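Local structure of nitrite transporter NirC (Salmonella enterica subsp. enterica serovar Typhimurium, 4FC4) at residues M61-I74 with K179-A192. The protein forms a pentameric channel of the formate/nitrite transporter family that carries nitrite into and out of the cell across the cytoplasmic membrane. Sequence-based numbering, arbitrary orientation.
Sequences MGATFGIALTLVII and KFLAIWWCLLAFIA
Trp184 reaches across to segment 61-74, where the membrane helix is interrupted, with its indole N-H: NE1 donates to Ala63 O at 3.0 Å. The acceptor lies nearly in the indole plane, and the N-H...O angle of 150° marks a moderately bent bond. CG set anti to the backbone N (chi1 176°) carries the indole to this carbonyl at the end of helix 57-63, beside the break that precedes helix 67-75. With no side chain on Gly62, the backbones can come close: the CA atoms of Gly62 and Leu188 are 4.0 Å apart. Water 1 donates to both Gly62 O and Trp184 O, joining the two backbones.

Phe65 points its CB toward helix 177-192, and its ring packs on Ile191, Leu187 and Phe190. Ile191 CD1 sits over one face, 4.0 Å from the ring centroid and 21° off the normal, a CH-pi contact; Ala68 CB, from the same segment as Phe65, lies over the opposite face toward the rim. At the ring's CE2, Phe190 CZ approaches to 3.7 Å with the ring planes nearly perpendicular.

Further along, Ile183 CG2 packs against Leu69 CB, while Ile73 and Ile183 meet tip to tip through their CD1 atoms, 3.5 Å apart. Thr70 divides its branches: CG2 touches Phe180 CE2, and OG1 donates to Gly66 O at 2.7 Å while accepting from water 2, which also donates to Phe180 O.

Carbonyls in and beside the helix break thus gain indole, hydroxyl and water donors, which probably stabilises this interruption within an otherwise apolar interface.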
ATOM      1  N   MET B  61       1.177 -16.853   0.769  1.00 39.13           N
ATOM      2  CA  MET B  61       1.527 -17.268  -0.554  1.00 41.94           C
ATOM      3  C   MET B  61       0.658 -16.500  -1.568  1.00 44.03           C
ATOM      4  O   MET B  61       1.132 -16.188  -2.637  1.00 45.29           O
ATOM      5  CB  MET B  61       1.375 -18.777  -0.706  1.00 39.97           C
ATOM      6  CG  MET B  61       2.418 -19.533   0.059  1.00 40.90           C
ATOM      7  SD  MET B  61       2.228 -21.309  -0.098  1.00 41.16           S
ATOM      8  CE  MET B  61       2.835 -21.621  -1.764  1.00 37.09           C
ATOM      9  N   GLY B  62      -0.588 -16.166  -1.217  1.00 44.45           N
ATOM     10  CA  GLY B  62      -1.477 -15.455  -2.142  1.00 41.06           C
ATOM     11  C   GLY B  62      -1.016 -14.019  -2.241  1.00 40.49           C
ATOM     12  O   GLY B  62      -0.876 -13.498  -3.337  1.00 38.92           O
ATOM     13  N   ALA B  63      -0.762 -13.393  -1.094  1.00 36.72           N
ATOM     14  CA  ALA B  63      -0.392 -11.988  -1.048  1.00 36.49           C
ATOM     15  C   ALA B  63       0.970 -11.697  -1.736  1.00 34.94           C
ATOM     16  O   ALA B  63       1.288 -10.548  -2.027  1.00 36.83           O
ATOM     17  CB  ALA B  63      -0.401 -11.485   0.408  1.00 31.54           C
ATOM     18  N   THR B  64       1.783 -12.712  -1.975  1.00 33.26           N
ATOM     19  CA  THR B  64       3.139 -12.469  -2.477  1.00 34.20           C
ATOM     20  C   THR B  64       3.321 -13.033  -3.868  1.00 34.34           C
ATOM     21  O   THR B  64       4.399 -12.910  -4.437  1.00 35.46           O
ATOM     22  CB  THR B  64       4.260 -13.003  -1.534  1.00 34.35           C
ATOM     23  OG1 THR B  64       4.070 -14.418  -1.313  1.00 36.15           O
ATOM     24  CG2 THR B  64       4.252 -12.254  -0.169  1.00 29.96           C
ATOM     25  N   PHE B  65       2.274 -13.619  -4.438  1.00 34.18           N
ATOM     26  CA  PHE B  65       2.405 -14.193  -5.772  1.00 34.47           C
ATOM     27  C   PHE B  65       2.266 -13.137  -6.866  1.00 36.08           C
ATOM     28  O   PHE B  65       2.654 -13.375  -8.024  1.00 33.31           O
ATOM     29  CB  PHE B  65       1.413 -15.320  -5.977  1.00 32.26           C
ATOM     30  CG  PHE B  65       1.648 -16.101  -7.257  1.00 33.15           C
ATOM     31  CD1 PHE B  65       2.865 -16.726  -7.490  1.00 32.37           C
ATOM     32  CD2 PHE B  65       0.625 -16.198  -8.264  1.00 32.60           C
ATOM     33  CE1 PHE B  65       3.078 -17.474  -8.676  1.00 33.02           C
ATOM     34  CE2 PHE B  65       0.842 -16.925  -9.431  1.00 33.51           C
ATOM     35  CZ  PHE B  65       2.071 -17.578  -9.636  1.00 32.24           C
ATOM     36  N   GLY B  66       1.759 -11.940  -6.490  1.00 40.46           N
ATOM     37  CA  GLY B  66       1.571 -10.821  -7.447  1.00 39.24           C
ATOM     38  C   GLY B  66       2.704 -10.546  -8.465  1.00 43.47           C
ATOM     39  O   GLY B  66       2.458 -10.163  -9.614  1.00 45.10           O
ATOM     40  N   ILE B  67       3.951 -10.684  -8.028  1.00 45.41           N
ATOM     41  CA  ILE B  67       5.092 -10.432  -8.898  1.00 42.97           C
ATOM     42  C   ILE B  67       4.964 -11.232 -10.204  1.00 40.00           C
ATOM     43  O   ILE B  67       5.365 -10.752 -11.274  1.00 41.42           O
ATOM     44  CB  ILE B  67       6.426 -10.693  -8.151  1.00 40.42           C
ATOM     45  CG1 ILE B  67       7.624 -10.531  -9.099  1.00 40.02           C
ATOM     46  CG2 ILE B  67       6.375 -12.066  -7.518  1.00 41.62           C
ATOM     47  CD1 ILE B  67       8.937 -10.329  -8.418  1.00 37.35           C
ATOM     48  N   ALA B  68       4.364 -12.418 -10.138  1.00 37.52           N
ATOM     49  CA  ALA B  68       4.390 -13.334 -11.301  1.00 36.20           C
ATOM     50  C   ALA B  68       3.761 -12.676 -12.531  1.00 36.54           C
ATOM     51  O   ALA B  68       4.374 -12.605 -13.578  1.00 40.20           O
ATOM     52  CB  ALA B  68       3.679 -14.687 -11.003  1.00 37.61           C
ATOM     53  N   LEU B  69       2.532 -12.187 -12.396  1.00 37.89           N
ATOM     54  CA  LEU B  69       1.851 -11.582 -13.538  1.00 36.61           C
ATOM     55  C   LEU B  69       2.282 -10.152 -13.753  1.00 35.15           C
ATOM     56  O   LEU B  69       2.214  -9.656 -14.894  1.00 37.57           O
ATOM     57  CB  LEU B  69       0.355 -11.706 -13.407  1.00 38.19           C
ATOM     58  CG  LEU B  69      -0.418 -11.411 -14.682  1.00 45.55           C
ATOM     59  CD1 LEU B  69      -0.173 -12.428 -15.818  1.00 37.36           C
ATOM     60  CD2 LEU B  69      -1.889 -11.342 -14.258  1.00 44.24           C
ATOM     61  N   THR B  70       2.741  -9.504 -12.682  1.00 30.39           N
ATOM     62  CA  THR B  70       3.341  -8.189 -12.811  1.00 32.93           C
ATOM     63  C   THR B  70       4.531  -8.194 -13.773  1.00 37.99           C
ATOM     64  O   THR B  70       4.576  -7.347 -14.669  1.00 45.58           O
ATOM     65  CB  THR B  70       3.791  -7.633 -11.470  1.00 29.63           C
ATOM     66  OG1 THR B  70       2.670  -7.614 -10.561  1.00 28.49           O
ATOM     67  CG2 THR B  70       4.384  -6.264 -11.661  1.00 32.15           C
ATOM     68  N   LEU B  71       5.457  -9.146 -13.606  1.00 39.47           N
ATOM     69  CA  LEU B  71       6.547  -9.374 -14.557  1.00 37.58           C
ATOM     70  C   LEU B  71       6.012  -9.615 -15.946  1.00 38.40           C
ATOM     71  O   LEU B  71       6.384  -8.944 -16.865  1.00 38.69           O
ATOM     72  CB  LEU B  71       7.464 -10.550 -14.117  1.00 36.38           C
ATOM     73  CG  LEU B  71       8.280 -10.370 -12.806  1.00 37.13           C
ATOM     74  CD1 LEU B  71       9.104 -11.611 -12.479  1.00 30.59           C
ATOM     75  CD2 LEU B  71       9.148  -9.101 -12.819  1.00 30.30           C
ATOM     76  N   VAL B  72       5.179 -10.630 -16.105  1.00 41.26           N
ATOM     77  CA  VAL B  72       4.625 -10.973 -17.411  1.00 38.57           C
ATOM     78  C   VAL B  72       4.057  -9.733 -18.132  1.00 40.46           C
ATOM     79  O   VAL B  72       4.359  -9.516 -19.304  1.00 38.74           O
ATOM     80  CB  VAL B  72       3.544 -12.108 -17.275  1.00 38.68           C
ATOM     81  CG1 VAL B  72       2.783 -12.320 -18.593  1.00 40.05           C
ATOM     82  CG2 VAL B  72       4.205 -13.428 -16.864  1.00 33.03           C
ATOM     83  N   ILE B  73       3.333  -8.850 -17.413  1.00 39.72           N
ATOM     84  CA  ILE B  73       2.581  -7.799 -18.121  1.00 39.26           C
ATOM     85  C   ILE B  73       3.410  -6.531 -18.326  1.00 37.54           C
ATOM     86  O   ILE B  73       3.391  -5.909 -19.386  1.00 38.95           O
ATOM     87  CB  ILE B  73       1.258  -7.455 -17.402  1.00 37.95           C
ATOM     88  CG1 ILE B  73       0.275  -8.657 -17.406  1.00 40.29           C
ATOM     89  CG2 ILE B  73       0.620  -6.218 -18.002  1.00 32.69           C
ATOM     90  CD1 ILE B  73      -0.970  -8.390 -16.568  1.00 35.35           C
ATOM     91  N   ILE B  74       4.184  -6.190 -17.312  1.00 38.43           N
ATOM     92  CA  ILE B  74       4.849  -4.912 -17.238  1.00 34.88           C
ATOM     93  C   ILE B  74       6.245  -5.022 -17.833  1.00 37.25           C
ATOM     94  O   ILE B  74       6.625  -4.155 -18.563  1.00 36.38           O
ATOM     95  CB  ILE B  74       4.908  -4.418 -15.814  1.00 34.79           C
ATOM     96  CG1 ILE B  74       3.471  -4.419 -15.260  1.00 36.15           C
ATOM     97  CG2 ILE B  74       5.618  -3.036 -15.719  1.00 29.18           C
ATOM     98  CD1 ILE B  74       2.636  -3.164 -15.609  1.00 36.47           C
ATOM     99  N   LYS B 179      -2.754  -0.908 -12.502  1.00 34.27           N
ATOM    100  CA  LYS B 179      -2.474  -2.192 -13.124  1.00 42.28           C
ATOM    101  C   LYS B 179      -1.955  -3.177 -12.074  1.00 40.53           C
ATOM    102  O   LYS B 179      -2.354  -4.345 -12.091  1.00 40.47           O
ATOM    103  CB  LYS B 179      -1.439  -2.080 -14.256  1.00 41.69           C
ATOM    104  CG  LYS B 179      -1.955  -1.363 -15.468  1.00 42.30           C
ATOM    105  CD  LYS B 179      -0.800  -0.757 -16.236  1.00 51.41           C
ATOM    106  CE  LYS B 179      -0.800  -1.158 -17.706  1.00 50.17           C
ATOM    107  NZ  LYS B 179      -1.869  -0.430 -18.469  1.00 56.02           N
ATOM    108  N   PHE B 180      -1.065  -2.698 -11.189  1.00 36.10           N
ATOM    109  CA  PHE B 180      -0.335  -3.555 -10.262  1.00 36.87           C
ATOM    110  C   PHE B 180      -1.279  -4.095  -9.188  1.00 38.80           C
ATOM    111  O   PHE B 180      -1.223  -5.267  -8.848  1.00 37.43           O
ATOM    112  CB  PHE B 180       0.778  -2.796  -9.591  1.00 35.56           C
ATOM    113  CG  PHE B 180       2.011  -2.523 -10.453  1.00 37.62           C
ATOM    114  CD1 PHE B 180       1.996  -1.545 -11.469  1.00 36.36           C
ATOM    115  CD2 PHE B 180       3.224  -3.113 -10.124  1.00 35.57           C
ATOM    116  CE1 PHE B 180       3.128  -1.237 -12.216  1.00 37.99           C
ATOM    117  CE2 PHE B 180       4.360  -2.830 -10.865  1.00 38.80           C
ATOM    118  CZ  PHE B 180       4.331  -1.888 -11.914  1.00 40.80           C
ATOM    119  N   LEU B 181      -2.139  -3.217  -8.671  1.00 37.64           N
ATOM    120  CA  LEU B 181      -3.226  -3.586  -7.787  1.00 40.07           C
ATOM    121  C   LEU B 181      -4.218  -4.569  -8.375  1.00 40.27           C
ATOM    122  O   LEU B 181      -4.650  -5.539  -7.662  1.00 38.08           O
ATOM    123  CB  LEU B 181      -3.944  -2.349  -7.292  1.00 40.55           C
ATOM    124  CG  LEU B 181      -3.349  -1.844  -5.980  1.00 46.85           C
ATOM    125  CD1 LEU B 181      -1.836  -1.852  -5.939  1.00 44.24           C
ATOM    126  CD2 LEU B 181      -3.908  -0.489  -5.549  1.00 47.03           C
ATOM    127  N   ALA B 182      -4.608  -4.361  -9.641  1.00 38.70           N
ATOM    128  CA  ALA B 182      -5.574  -5.326 -10.270  1.00 37.15           C
ATOM    129  C   ALA B 182      -4.983  -6.711 -10.264  1.00 37.26           C
ATOM    130  O   ALA B 182      -5.635  -7.698  -9.901  1.00 43.37           O
ATOM    131  CB  ALA B 182      -5.925  -4.913 -11.696  1.00 35.56           C
ATOM    132  N   ILE B 183      -3.727  -6.775 -10.702  1.00 40.41           N
ATOM    133  CA  ILE B 183      -2.943  -8.009 -10.773  1.00 39.13           C
ATOM    134  C   ILE B 183      -2.766  -8.636  -9.353  1.00 35.85           C
ATOM    135  O   ILE B 183      -3.070  -9.797  -9.131  1.00 35.66           O
ATOM    136  CB  ILE B 183      -1.563  -7.730 -11.433  1.00 39.51           C
ATOM    137  CG1 ILE B 183      -1.728  -7.274 -12.913  1.00 40.33           C
ATOM    138  CG2 ILE B 183      -0.689  -8.978 -11.290  1.00 39.95           C
ATOM    139  CD1 ILE B 183      -0.426  -6.716 -13.558  1.00 39.43           C
ATOM    140  N   TRP B 184      -2.363  -7.837  -8.383  1.00 33.17           N
ATOM    141  CA  TRP B 184      -2.195  -8.310  -7.022  1.00 33.38           C
ATOM    142  C   TRP B 184      -3.475  -8.975  -6.474  1.00 36.72           C
ATOM    143  O   TRP B 184      -3.426 -10.077  -5.882  1.00 43.93           O
ATOM    144  CB  TRP B 184      -1.724  -7.137  -6.104  1.00 34.10           C
ATOM    145  CG  TRP B 184      -1.630  -7.599  -4.661  1.00 36.99           C
ATOM    146  CD1 TRP B 184      -0.624  -8.398  -4.095  1.00 33.42           C
ATOM    147  CD2 TRP B 184      -2.633  -7.420  -3.584  1.00 39.41           C
ATOM    148  NE1 TRP B 184      -0.914  -8.697  -2.821  1.00 35.99           N
ATOM    149  CE2 TRP B 184      -2.054  -8.084  -2.397  1.00 37.57           C
ATOM    150  CE3 TRP B 184      -3.867  -6.756  -3.466  1.00 37.03           C
ATOM    151  CZ2 TRP B 184      -2.722  -8.122  -1.163  1.00 32.80           C
ATOM    152  CZ3 TRP B 184      -4.513  -6.762  -2.190  1.00 37.07           C
ATOM    153  CH2 TRP B 184      -3.968  -7.452  -1.081  1.00 33.34           C
ATOM    154  N   TRP B 185      -4.633  -8.339  -6.686  1.00 36.30           N
ATOM    155  CA  TRP B 185      -5.891  -8.814  -6.143  1.00 35.21           C
ATOM    156  C   TRP B 185      -6.198 -10.141  -6.713  1.00 38.87           C
ATOM    157  O   TRP B 185      -6.619 -11.053  -5.983  1.00 40.16           O
ATOM    158  CB  TRP B 185      -7.057  -7.899  -6.467  1.00 34.91           C
ATOM    159  CG  TRP B 185      -7.316  -6.820  -5.487  1.00 34.03           C
ATOM    160  CD1 TRP B 185      -7.248  -5.433  -5.698  1.00 37.10           C
ATOM    161  CD2 TRP B 185      -7.715  -6.976  -4.096  1.00 33.96           C
ATOM    162  NE1 TRP B 185      -7.577  -4.735  -4.577  1.00 30.38           N
ATOM    163  CE2 TRP B 185      -7.870  -5.601  -3.559  1.00 34.14           C
ATOM    164  CE3 TRP B 185      -7.927  -8.075  -3.248  1.00 34.69           C
ATOM    165  CZ2 TRP B 185      -8.200  -5.365  -2.203  1.00 37.04           C
ATOM    166  CZ3 TRP B 185      -8.290  -7.835  -1.906  1.00 38.14           C
ATOM    167  CH2 TRP B 185      -8.423  -6.505  -1.389  1.00 38.63           C
ATOM    168  N   CYS B 186      -5.987 -10.292  -8.015  1.00 35.66           N
ATOM    169  CA  CYS B 186      -6.465 -11.520  -8.677  1.00 36.81           C
ATOM    170  C   CYS B 186      -5.606 -12.710  -8.350  1.00 37.44           C
ATOM    171  O   CYS B 186      -6.103 -13.821  -8.240  1.00 38.30           O
ATOM    172  CB  CYS B 186      -6.493 -11.340 -10.193  1.00 33.77           C
ATOM    173  SG  CYS B 186      -7.814 -10.249 -10.656  1.00 34.78           S
ATOM    174  N   LEU B 187      -4.298 -12.472  -8.248  1.00 36.70           N
ATOM    175  CA  LEU B 187      -3.387 -13.529  -7.835  1.00 35.17           C
ATOM    176  C   LEU B 187      -3.541 -13.884  -6.325  1.00 34.76           C
ATOM    177  O   LEU B 187      -3.520 -15.055  -6.005  1.00 38.38           O
ATOM    178  CB  LEU B 187      -1.951 -13.172  -8.249  1.00 32.36           C
ATOM    179  CG  LEU B 187      -1.649 -13.529  -9.713  1.00 31.46           C
ATOM    180  CD1 LEU B 187      -2.691 -12.952 -10.691  1.00 28.79           C
ATOM    181  CD2 LEU B 187      -0.222 -13.070 -10.040  1.00 30.97           C
ATOM    182  N   LEU B 188      -3.733 -12.913  -5.409  1.00 37.23           N
ATOM    183  CA  LEU B 188      -4.251 -13.274  -4.046  1.00 36.86           C
ATOM    184  C   LEU B 188      -5.399 -14.304  -4.131  1.00 37.72           C
ATOM    185  O   LEU B 188      -5.399 -15.360  -3.473  1.00 38.88           O
ATOM    186  CB  LEU B 188      -4.714 -12.036  -3.289  1.00 35.78           C
ATOM    187  CG  LEU B 188      -5.360 -12.205  -1.906  1.00 36.73           C
ATOM    188  CD1 LEU B 188      -4.476 -12.997  -0.937  1.00 37.24           C
ATOM    189  CD2 LEU B 188      -5.609 -10.842  -1.309  1.00 33.60           C
ATOM    190  N   ALA B 189      -6.369 -13.990  -4.988  1.00 34.83           N
ATOM    191  CA  ALA B 189      -7.617 -14.698  -5.019  1.00 34.65           C
ATOM    192  C   ALA B 189      -7.403 -16.114  -5.623  1.00 37.20           C
ATOM    193  O   ALA B 189      -7.916 -17.075  -5.054  1.00 34.83           O
ATOM    194  CB  ALA B 189      -8.679 -13.926  -5.830  1.00 33.51           C
ATOM    195  N   PHE B 190      -6.694 -16.257  -6.734  1.00 33.08           N
ATOM    196  CA  PHE B 190      -6.616 -17.600  -7.306  1.00 38.14           C
ATOM    197  C   PHE B 190      -5.753 -18.537  -6.474  1.00 40.26           C
ATOM    198  O   PHE B 190      -6.129 -19.690  -6.248  1.00 47.45           O
ATOM    199  CB  PHE B 190      -6.314 -17.589  -8.806  1.00 37.63           C
ATOM    200  CG  PHE B 190      -4.917 -18.021  -9.171  1.00 44.50           C
ATOM    201  CD1 PHE B 190      -4.487 -19.367  -8.996  1.00 41.43           C
ATOM    202  CD2 PHE B 190      -4.031 -17.109  -9.764  1.00 40.98           C
ATOM    203  CE1 PHE B 190      -3.184 -19.736  -9.321  1.00 41.37           C
ATOM    204  CE2 PHE B 190      -2.761 -17.509 -10.116  1.00 38.56           C
ATOM    205  CZ  PHE B 190      -2.327 -18.806  -9.885  1.00 37.81           C
ATOM    206  N   ILE B 191      -4.601 -18.053  -5.987  1.00 45.40           N
ATOM    207  CA  ILE B 191      -3.694 -18.914  -5.203  1.00 40.66           C
ATOM    208  C   ILE B 191      -4.396 -19.256  -3.878  1.00 41.17           C
ATOM    209  O   ILE B 191      -4.542 -20.433  -3.532  1.00 44.37           O
ATOM    210  CB  ILE B 191      -2.332 -18.209  -4.908  1.00 42.76           C
ATOM    211  CG1 ILE B 191      -1.497 -18.007  -6.176  1.00 36.29           C
ATOM    212  CG2 ILE B 191      -1.534 -18.965  -3.836  1.00 36.50           C
ATOM    213  CD1 ILE B 191      -0.697 -19.252  -6.554  1.00 37.76           C
ATOM    214  N   ALA B 192      -4.813 -18.234  -3.131  1.00 36.64           N
ATOM    215  CA  ALA B 192      -5.439 -18.474  -1.836  1.00 37.93           C
ATOM    216  C   ALA B 192      -6.719 -19.310  -1.905  1.00 37.09           C
ATOM    217  O   ALA B 192      -7.013 -20.025  -0.979  1.00 41.91           O
ATOM    218  CB  ALA B 192      -5.672 -17.155  -1.048  1.00 35.92           C
TER
HETATM  219  O   HOH W   1      -0.810 -11.520  -5.336  1.00 27.62           O
HETATM  220  O   HOH W   2       1.499  -6.107  -8.632  1.00 33.91           O